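PDB 6LKG: ABC transporter, solute-binding protein from Staphylococcus aureus, which binds alpha-D-glucose 6-phosphate and probably serves as the extracellular solute-binding lipoprotein of an ABC transporter. Local coordinates for residues B[15-20]-B[234-239]; B[191-196]-B[264-269]; B[206-211]-B[272-277]. All coordinates share one frame; numbering follows the deposited sequence.

Contact 1. Residues B[15-20]-B[234-239]; sequences RPILNE and VQYLTS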
loop_
_atom_site.group_PDB
_atom_site.type_symbol
_atom_site.label_atom_id
_atom_site.label_comp_id
_atom_site.label_asym_id
_atom_site.label_seq_id
_atom_site.Cartn_x
_atom_site.Cartn_y
_atom_site.Cartn_z
ATOM N N ARG B 15 -10.786 8.582 19.379
ATOM C CA ARG B 15 -11.306 9.248 18.187
ATOM C C ARG B 15 -12.478 8.505 17.550
ATOM O O ARG B 15 -13.457 9.172 17.175
ATOM C CB ARG B 15 -10.173 9.470 17.175
ATOM C CG ARG B 15 -10.518 10.406 16.024
ATOM C CD ARG B 15 -10.693 11.847 16.496
ATOM N NE ARG B 15 -12.102 12.213 16.608
ATOM C CZ ARG B 15 -12.544 13.443 16.855
ATOM N NH1 ARG B 15 -11.688 14.442 17.019
ATOM N NH2 ARG B 15 -13.848 13.675 16.935
ATOM N N PRO B 16 -12.462 7.173 17.395
ATOM C CA PRO B 16 -13.649 6.504 16.825
ATOM C C PRO B 16 -14.916 6.692 17.642
ATOM O O PRO B 16 -15.983 6.948 17.067
ATOM C CB PRO B 16 -13.218 5.031 16.756
ATOM C CG PRO B 16 -11.732 5.086 16.675
ATOM C CD PRO B 16 -11.333 6.234 17.545
ATOM N N ILE B 17 -14.831 6.556 18.964
ATOM C CA ILE B 17 -16.014 6.684 19.807
ATOM C C ILE B 17 -16.550 8.108 19.737
ATOM O O ILE B 17 -17.755 8.332 19.568
ATOM C CB ILE B 17 -15.646 6.288 21.249
ATOM C CG1 ILE B 17 -15.291 4.798 21.360
ATOM C CG2 ILE B 17 -16.780 6.619 22.202
ATOM C CD1 ILE B 17 -16.393 3.852 21.087
ATOM N N LEU B 18 -15.654 9.093 19.810
ATOM C CA LEU B 18 -16.057 10.494 19.756
ATOM C C LEU B 18 -16.628 10.862 18.390
ATOM O O LEU B 18 -17.510 11.724 18.299
ATOM C CB LEU B 18 -14.860 11.380 20.109
ATOM C CG LEU B 18 -14.453 11.265 21.582
ATOM C CD1 LEU B 18 -13.257 12.142 21.884
ATOM C CD2 LEU B 18 -15.605 11.591 22.534
ATOM N N ASN B 19 -16.152 10.208 17.327
ATOM C CA ASN B 19 -16.721 10.428 16.001
ATOM C C ASN B 19 -18.183 10.001 15.949
ATOM O O ASN B 19 -19.003 10.646 15.283
ATOM C CB ASN B 19 -15.912 9.667 14.946
ATOM C CG ASN B 19 -14.608 10.361 14.589
ATOM O OD1 ASN B 19 -14.385 11.513 14.963
ATOM N ND2 ASN B 19 -13.743 9.664 13.860
ATOM N N GLU B 20 -18.530 8.915 16.644
ATOM C CA GLU B 20 -19.919 8.471 16.670
ATOM C C GLU B 20 -20.790 9.423 17.479
ATOM O O GLU B 20 -21.946 9.675 17.117
ATOM C CB GLU B 20 -20.006 7.050 17.225
ATOM C CG GLU B 20 -19.414 5.994 16.305
ATOM C CD GLU B 20 -19.913 6.119 14.876
ATOM O OE1 GLU B 20 -19.074 6.131 13.948
ATOM O OE2 GLU B 20 -21.143 6.208 14.679
ATOM N N VAL B 234 -20.587 12.794 28.737
ATOM C CA VAL B 234 -20.195 11.963 29.872
ATOM C C VAL B 234 -21.113 10.752 29.982
ATOM O O VAL B 234 -20.652 9.626 30.207
ATOM C CB VAL B 234 -20.191 12.791 31.171
ATOM C CG1 VAL B 234 -19.778 11.923 32.347
ATOM C CG2 VAL B 234 -19.267 13.994 31.034
ATOM N N GLN B 235 -22.424 10.963 29.815
ATOM C CA GLN B 235 -23.368 9.848 29.823
ATOM C C GLN B 235 -23.021 8.848 28.728
ATOM O O GLN B 235 -23.066 7.630 28.940
ATOM C CB GLN B 235 -24.792 10.349 29.583
ATOM C CG GLN B 235 -25.521 11.074 30.713
ATOM C CD GLN B 235 -25.290 10.498 32.090
ATOM O OE1 GLN B 235 -24.968 11.234 33.026
ATOM N NE2 GLN B 235 -25.436 9.181 32.226
ATOM N N TYR B 236 -22.669 9.359 27.548
ATOM C CA TYR B 236 -22.321 8.505 26.418
ATOM C C TYR B 236 -21.085 7.665 26.725
ATOM O O TYR B 236 -21.077 6.450 26.506
ATOM C CB TYR B 236 -22.125 9.386 25.182
ATOM C CG TYR B 236 -21.612 8.689 23.949
ATOM C CD1 TYR B 236 -22.483 8.055 23.074
ATOM C CD2 TYR B 236 -20.263 8.710 23.632
ATOM C CE1 TYR B 236 -22.021 7.431 21.932
ATOM C CE2 TYR B 236 -19.791 8.092 22.492
ATOM C CZ TYR B 236 -20.671 7.452 21.648
ATOM O OH TYR B 236 -20.195 6.836 20.514
ATOM N N LEU B 237 -20.036 8.297 27.257
ATOM C CA LEU B 237 -18.788 7.583 27.510
ATOM C C LEU B 237 -18.943 6.518 28.589
ATOM O O LEU B 237 -18.217 5.519 28.574
ATOM C CB LEU B 237 -17.690 8.575 27.893
ATOM C CG LEU B 237 -17.267 9.551 26.793
ATOM C CD1 LEU B 237 -16.325 10.610 27.342
ATOM C CD2 LEU B 237 -16.626 8.807 25.627
ATOM N N THR B 238 -19.868 6.710 29.531
ATOM C CA THR B 238 -20.108 5.741 30.592
ATOM C C THR B 238 -21.294 4.825 30.312
ATOM O O THR B 238 -21.636 4.000 31.166
ATOM C CB THR B 238 -20.324 6.461 31.928
ATOM O OG1 THR B 238 -21.443 7.352 31.823
ATOM C CG2 THR B 238 -19.087 7.263 32.311
ATOM N N SER B 239 -21.924 4.943 29.145
ATOM C CA SER B 239 -23.057 4.094 28.810
ATOM C C SER B 239 -22.589 2.668 28.533
ATOM O O SER B 239 -21.414 2.411 28.259
ATOM C CB SER B 239 -23.802 4.648 27.596
ATOM O OG SER B 239 -23.059 4.439 26.406
#
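Between 15-20 of helix 11-25 and 234-239, at the end of helix 230-237, the nearest CA atoms are those of I17 and L237, 8.2 Å apart, a separation at which side chains must do the bridging. Y236 carries most of it: with CG anti to the backbone N (chi1 174°), its ring extends toward helix 11-25 and Y236 OH lies 3.0 Å from I17 O, close enough for a hydrogen bond. Along the same ring, I17 CG2 meets Y236 CE2 at 3.4 Å from an oblique direction, and E20 CB packs against the hydroxyl. Helix 11-25 is the crossover helix of a beta-alpha-beta unit between the paired parallel strands 3-7 and 29-33, in keeping with a type 2 periplasmic-binding-protein fold, and L18 also rests on I29 and I31. The rest of the contact is aliphatic: L237 CD2 is 4.1 Å from the same I17 CG2 methyl and 4.3 Å from L18 CD2, while L237 and V234 lean on I218 of strand 213-221. Where helix 230-237 ends, Y236 O accepts both S239 N and S239 OG, the latter at 2.8 Å and tilted 19° from the carbonyl plane.

Contact 2. Residues B[191-196]-B[264-269]; sequences DARTWK and DQSIEN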
loop_
_atom_site.group_PDB
_atom_site.type_symbol
_atom_site.label_atom_id
_atom_site.label_comp_id
_atom_site.label_asym_id
_atom_site.label_seq_id
_atom_site.Cartn_x
_atom_site.Cartn_y
_atom_site.Cartn_z
ATOM N N ASP B 191 -1.674 0.944 25.561
ATOM C CA ASP B 191 -0.567 1.324 24.691
ATOM C C ASP B 191 0.298 0.119 24.342
ATOM O O ASP B 191 0.748 -0.018 23.199
ATOM C CB ASP B 191 0.274 2.414 25.358
ATOM C CG ASP B 191 0.649 3.531 24.404
ATOM O OD1 ASP B 191 0.073 3.590 23.296
ATOM O OD2 ASP B 191 1.520 4.351 24.763
ATOM N N ALA B 192 0.544 -0.760 25.316
ATOM C CA ALA B 192 1.348 -1.949 25.059
ATOM C C ALA B 192 0.693 -2.852 24.022
ATOM O O ALA B 192 1.368 -3.378 23.128
ATOM C CB ALA B 192 1.578 -2.715 26.361
ATOM N N ARG B 193 -0.626 -3.037 24.123
ATOM C CA ARG B 193 -1.322 -3.920 23.195
ATOM C C ARG B 193 -1.406 -3.340 21.792
ATOM O O ARG B 193 -1.427 -4.099 20.816
ATOM C CB ARG B 193 -2.721 -4.227 23.715
ATOM C CG ARG B 193 -2.726 -5.136 24.913
ATOM C CD ARG B 193 -4.135 -5.393 25.373
ATOM N NE ARG B 193 -4.171 -6.281 26.526
ATOM C CZ ARG B 193 -5.267 -6.532 27.230
ATOM N NH1 ARG B 193 -6.414 -5.960 26.890
ATOM N NH2 ARG B 193 -5.219 -7.354 28.269
ATOM N N THR B 194 -1.472 -2.012 21.670
ATOM C CA THR B 194 -1.490 -1.396 20.348
ATOM C C THR B 194 -0.274 -1.821 19.534
ATOM O O THR B 194 -0.397 -2.178 18.355
ATOM C CB THR B 194 -1.543 0.127 20.477
ATOM O OG1 THR B 194 -2.834 0.522 20.959
ATOM C CG2 THR B 194 -1.281 0.796 19.133
ATOM N N TRP B 195 0.905 -1.807 20.152
ATOM C CA TRP B 195 2.121 -2.164 19.435
ATOM C C TRP B 195 2.318 -3.673 19.343
ATOM O O TRP B 195 2.840 -4.161 18.334
ATOM C CB TRP B 195 3.324 -1.496 20.099
ATOM C CG TRP B 195 3.325 -0.019 19.873
ATOM C CD1 TRP B 195 2.623 0.919 20.575
ATOM C CD2 TRP B 195 4.030 0.690 18.849
ATOM N NE1 TRP B 195 2.861 2.170 20.061
ATOM C CE2 TRP B 195 3.723 2.057 19.001
ATOM C CE3 TRP B 195 4.898 0.303 17.824
ATOM C CZ2 TRP B 195 4.253 3.038 18.167
ATOM C CZ3 TRP B 195 5.423 1.278 16.997
ATOM C CH2 TRP B 195 5.100 2.630 17.173
ATOM N N LYS B 196 1.908 -4.425 20.368
ATOM C CA LYS B 196 1.994 -5.880 20.287
ATOM C C LYS B 196 1.086 -6.426 19.191
ATOM O O LYS B 196 1.462 -7.360 18.472
ATOM C CB LYS B 196 1.640 -6.511 21.636
ATOM C CG LYS B 196 1.813 -8.028 21.666
ATOM C CD LYS B 196 1.498 -8.607 23.037
ATOM C CE LYS B 196 1.707 -10.117 23.063
ATOM N NZ LYS B 196 3.137 -10.489 22.864
ATOM N N ASP B 264 -9.063 -13.323 27.264
ATOM C CA ASP B 264 -8.725 -14.507 26.487
ATOM C C ASP B 264 -7.348 -13.912 26.249
ATOM O O ASP B 264 -6.607 -13.636 27.198
ATOM C CB ASP B 264 -9.628 -14.649 25.257
ATOM C CG ASP B 264 -11.052 -14.173 25.511
ATOM O OD1 ASP B 264 -11.760 -14.799 26.323
ATOM O OD2 ASP B 264 -11.458 -13.168 24.891
ATOM N N GLN B 265 -7.003 -13.686 24.986
ATOM C CA GLN B 265 -5.645 -13.318 24.641
ATOM C C GLN B 265 -5.638 -11.820 24.319
ATOM O O GLN B 265 -6.594 -11.304 23.734
ATOM C CB GLN B 265 -5.135 -14.227 23.490
ATOM C CG GLN B 265 -3.617 -14.419 23.489
ATOM C CD GLN B 265 -3.103 -15.363 22.437
ATOM O OE1 GLN B 265 -3.874 -15.996 21.719
ATOM N NE2 GLN B 265 -1.783 -15.483 22.353
ATOM N N SER B 266 -4.557 -11.117 24.684
ATOM C CA SER B 266 -3.338 -11.736 25.186
ATOM C C SER B 266 -3.493 -12.204 26.619
ATOM O O SER B 266 -3.753 -13.374 26.841
ATOM C CB SER B 266 -2.154 -10.769 25.089
ATOM O OG SER B 266 -2.334 -9.630 25.913
ATOM N N ILE B 267 -3.477 -11.264 27.554
ATOM C CA ILE B 267 -3.463 -11.513 28.991
ATOM C C ILE B 267 -3.519 -10.106 29.581
ATOM O O ILE B 267 -3.005 -9.168 28.959
ATOM C CB ILE B 267 -2.214 -12.324 29.437
ATOM C CG1 ILE B 267 -2.238 -13.821 29.036
ATOM C CG2 ILE B 267 -1.859 -12.156 30.894
ATOM C CD1 ILE B 267 -1.553 -14.137 27.691
ATOM N N GLU B 268 -4.134 -9.906 30.756
ATOM C CA GLU B 268 -4.872 -10.871 31.577
ATOM C C GLU B 268 -6.321 -10.396 31.849
ATOM O O GLU B 268 -6.728 -9.340 31.367
ATOM C CB GLU B 268 -4.138 -11.058 32.908
ATOM C CG GLU B 268 -4.548 -12.257 33.718
ATOM C CD GLU B 268 -4.029 -13.554 33.147
ATOM O OE1 GLU B 268 -4.844 -14.462 32.882
ATOM O OE2 GLU B 268 -2.814 -13.626 32.866
ATOM N N ASN B 269 -7.084 -11.170 32.627
ATOM C CA ASN B 269 -8.277 -10.644 33.272
ATOM C C ASN B 269 -7.884 -9.910 34.553
ATOM O O ASN B 269 -6.771 -10.057 35.061
ATOM C CB ASN B 269 -9.248 -11.774 33.627
ATOM C CG ASN B 269 -10.117 -12.198 32.462
ATOM O OD1 ASN B 269 -10.334 -11.433 31.525
ATOM N ND2 ASN B 269 -10.628 -13.424 32.519
#
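R193 reaches I267 through a hydrogen bond from R193 NH2 to I267 O of 2.9 Å, nearly straight at 161°. The acceptor lies close to the guanidinium plane, at its edge, but the donor stands 60° out of the carbonyl plane and so uses no lone pair. One lone pair of I267 O is taken instead by S266 OG, 3.2 Å away and in the carbonyl plane. With chi1 of 64°, S266 OG sits between its own backbone N and carbonyl carbon, turned back toward that oxygen. I267 O thus accepts from both R193 NH2 and S266 OG, and Y206 OH is also within hydrogen-bonding distance.

The helical partner belongs to helix 189-197, which follows strand 184-188 and packs through A192 and R193 on I204 of strand 202-205; both strands run antiparallel to strand 92-105. From this base the extended R193 chain spans to the loop that leads toward helix 286-293.

Unbonded polar contacts are few. R193 NE is buried without a partner, S266 OG lying 3.9 Å from it, and the ion pair from R193 to E189 is long and weak. The remaining contact is loose: K196 CE lies 4.4 Å from S266 CB, while K196 NZ bonds to V202 O. The peptide before S266 is cis and follows poorly ordered D264 and Q265; that before E268 is cis too.

Contact 3. Residues B[206-211]-B[272-277]; sequences YPIEGT and NIPLIP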
loop_
_atom_site.group_PDB
_atom_site.type_symbol
_atom_site.label_atom_id
_atom_site.label_comp_id
_atom_site.label_asym_id
_atom_site.label_seq_id
_atom_site.Cartn_x
_atom_site.Cartn_y
_atom_site.Cartn_z
ATOM N N TYR B 206 2.840 -7.801 34.156
ATOM C CA TYR B 206 2.238 -7.138 35.302
ATOM C C TYR B 206 3.164 -7.352 36.493
ATOM O O TYR B 206 3.357 -8.505 36.909
ATOM C CB TYR B 206 0.854 -7.705 35.582
ATOM C CG TYR B 206 -0.069 -7.626 34.387
ATOM C CD1 TYR B 206 -0.799 -6.475 34.119
ATOM C CD2 TYR B 206 -0.195 -8.700 33.514
ATOM C CE1 TYR B 206 -1.638 -6.402 33.019
ATOM C CE2 TYR B 206 -1.029 -8.635 32.415
ATOM C CZ TYR B 206 -1.747 -7.485 32.171
ATOM O OH TYR B 206 -2.578 -7.422 31.077
ATOM N N PRO B 207 3.772 -6.303 37.046
ATOM C CA PRO B 207 4.819 -6.493 38.060
ATOM C C PRO B 207 4.360 -7.375 39.213
ATOM O O PRO B 207 3.305 -7.152 39.813
ATOM C CB PRO B 207 5.132 -5.064 38.523
ATOM C CG PRO B 207 4.044 -4.198 37.950
ATOM C CD PRO B 207 3.580 -4.883 36.713
ATOM N N ILE B 208 5.170 -8.392 39.516
ATOM C CA ILE B 208 4.781 -9.413 40.484
ATOM C C ILE B 208 4.719 -8.844 41.897
ATOM O O ILE B 208 3.965 -9.345 42.740
ATOM C CB ILE B 208 5.745 -10.612 40.393
ATOM C CG1 ILE B 208 5.198 -11.809 41.176
ATOM C CG2 ILE B 208 7.136 -10.229 40.877
ATOM C CD1 ILE B 208 3.919 -12.381 40.603
ATOM N N GLU B 209 5.485 -7.788 42.182
ATOM C CA GLU B 209 5.456 -7.185 43.508
ATOM C C GLU B 209 4.175 -6.406 43.772
ATOM O O GLU B 209 3.943 -5.994 44.913
ATOM C CB GLU B 209 6.663 -6.266 43.696
ATOM C CG GLU B 209 8.000 -6.930 43.407
ATOM C CD GLU B 209 8.455 -6.727 41.974
ATOM O OE1 GLU B 209 7.626 -6.311 41.137
ATOM O OE2 GLU B 209 9.641 -6.990 41.683
ATOM N N GLY B 210 3.346 -6.203 42.754
ATOM C CA GLY B 210 2.137 -5.418 42.893
ATOM C C GLY B 210 1.920 -4.513 41.701
ATOM O O GLY B 210 2.710 -3.598 41.450
ATOM N N THR B 211 0.851 -4.764 40.951
ATOM C CA THR B 211 0.532 -3.981 39.769
ATOM C C THR B 211 -0.387 -2.827 40.149
ATOM O O THR B 211 -1.403 -3.030 40.819
ATOM C CB THR B 211 -0.128 -4.857 38.704
ATOM O OG1 THR B 211 0.799 -5.861 38.272
ATOM C CG2 THR B 211 -0.556 -4.019 37.508
ATOM N N ASN B 272 -6.902 -12.113 37.672
ATOM C CA ASN B 272 -5.643 -12.837 37.593
ATOM C C ASN B 272 -4.419 -11.920 37.569
ATOM O O ASN B 272 -3.308 -12.400 37.325
ATOM C CB ASN B 272 -5.643 -13.759 36.376
ATOM C CG ASN B 272 -6.804 -14.733 36.370
ATOM O OD1 ASN B 272 -7.274 -15.156 37.424
ATOM N ND2 ASN B 272 -7.268 -15.097 35.180
ATOM N N ILE B 273 -4.594 -10.622 37.776
ATOM C CA ILE B 273 -3.491 -9.660 37.790
ATOM C C ILE B 273 -3.131 -9.372 39.245
ATOM O O ILE B 273 -4.027 -9.040 40.032
ATOM C CB ILE B 273 -3.851 -8.354 37.058
ATOM C CG1 ILE B 273 -4.098 -8.604 35.574
ATOM C CG2 ILE B 273 -2.742 -7.325 37.224
ATOM C CD1 ILE B 273 -4.604 -7.384 34.832
ATOM N N PRO B 274 -1.855 -9.497 39.641
ATOM C CA PRO B 274 -1.493 -9.232 41.043
ATOM C C PRO B 274 -1.537 -7.751 41.386
ATOM O O PRO B 274 -0.496 -7.100 41.518
ATOM C CB PRO B 274 -0.067 -9.787 41.144
ATOM C CG PRO B 274 0.475 -9.649 39.759
ATOM C CD PRO B 274 -0.687 -9.876 38.826
ATOM N N LEU B 275 -2.744 -7.214 41.539
ATOM C CA LEU B 275 -2.910 -5.794 41.803
ATOM C C LEU B 275 -2.504 -5.444 43.230
ATOM O O LEU B 275 -2.642 -6.248 44.157
ATOM C CB LEU B 275 -4.361 -5.376 41.564
ATOM C CG LEU B 275 -4.922 -5.651 40.169
ATOM C CD1 LEU B 275 -6.435 -5.516 40.165
ATOM C CD2 LEU B 275 -4.294 -4.709 39.152
ATOM N N ILE B 276 -1.993 -4.229 43.400
ATOM C CA ILE B 276 -1.758 -3.670 44.728
ATOM C C ILE B 276 -3.115 -3.495 45.396
ATOM O O ILE B 276 -3.982 -2.798 44.845
ATOM C CB ILE B 276 -1.007 -2.331 44.665
ATOM C CG1 ILE B 276 0.325 -2.485 43.932
ATOM C CG2 ILE B 276 -0.793 -1.776 46.067
ATOM C CD1 ILE B 276 0.981 -1.167 43.587
ATOM N N PRO B 277 -3.357 -4.101 46.557
ATOM C CA PRO B 277 -4.660 -3.934 47.206
ATOM C C PRO B 277 -4.893 -2.479 47.587
ATOM O O PRO B 277 -3.960 -1.683 47.718
ATOM C CB PRO B 277 -4.560 -4.836 48.444
ATOM C CG PRO B 277 -3.093 -4.968 48.702
ATOM C CD PRO B 277 -2.435 -4.930 47.352
#
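T211 and L275 form a single backbone bridge, their CA atoms 4.4 Å apart, and this is the tight part of the contact. T211 N donates to P274 O at 2.8 Å, and T211 O accepts I276 N at 2.9 Å, so one residue bonds to both neighbours of L275 in the pattern of a parallel bridge. Beside it, G210 closes a type I turn that starts at P207. Its phi/psi of 138/115° belongs to glycine territory, and the bare backbone lets I276 CG1 lie 3.4 Å from G210 C. P274 is the centre of an inverse gamma turn, and its carbonyl receives T211 N.

A second close patch is apolar. I273 CD1 sits over one face of the Y206 ring, displaced toward the rim, 4.0 Å from the centroid and 27° off the normal: a CH-pi contact. With CG1 of I273 beside the backbone N, CG2 is anti to that N, which places this methyl between Y206 CD1 and T211 CB, 3.8 Å from the former. By contrast, the outer side is slack: exposed I208 brings CD1 only to 4.5 Å from P274 CG.

Beyond the patch, Y206 OH has E268 N and E189 OE2 as partners besides I267 O, so the ring is held at its polar end as well as packed on its face. T211's side chain is about 8 Å from that of N214, which binds glucose 6-phosphate. Two short main-chain bonds thus join the segments at one point, where the close fit at G210 goes with its lack of a side chain, and the I273-Y206 patch adds apolar packing.

From the N terminus, 15-20 comes first and waits more than 200 residues for 234-239, so contact 1 closes the longest loop, tying the first crossover helix to helix 230-237. Before that loop ends, 191-196 and 206-211 open contacts 2 and 3, which close later at 264-269 and 272-277. All three loops therefore cross pairwise. Contacts 2 and 3 bring the loop after strand 253-254 back onto helix 189-197 and the turn before strand 213-221. They also touch each other, through Y206. Contact 1 lies about 30 Å from contact 3, centre to centre, across the centre of the chain.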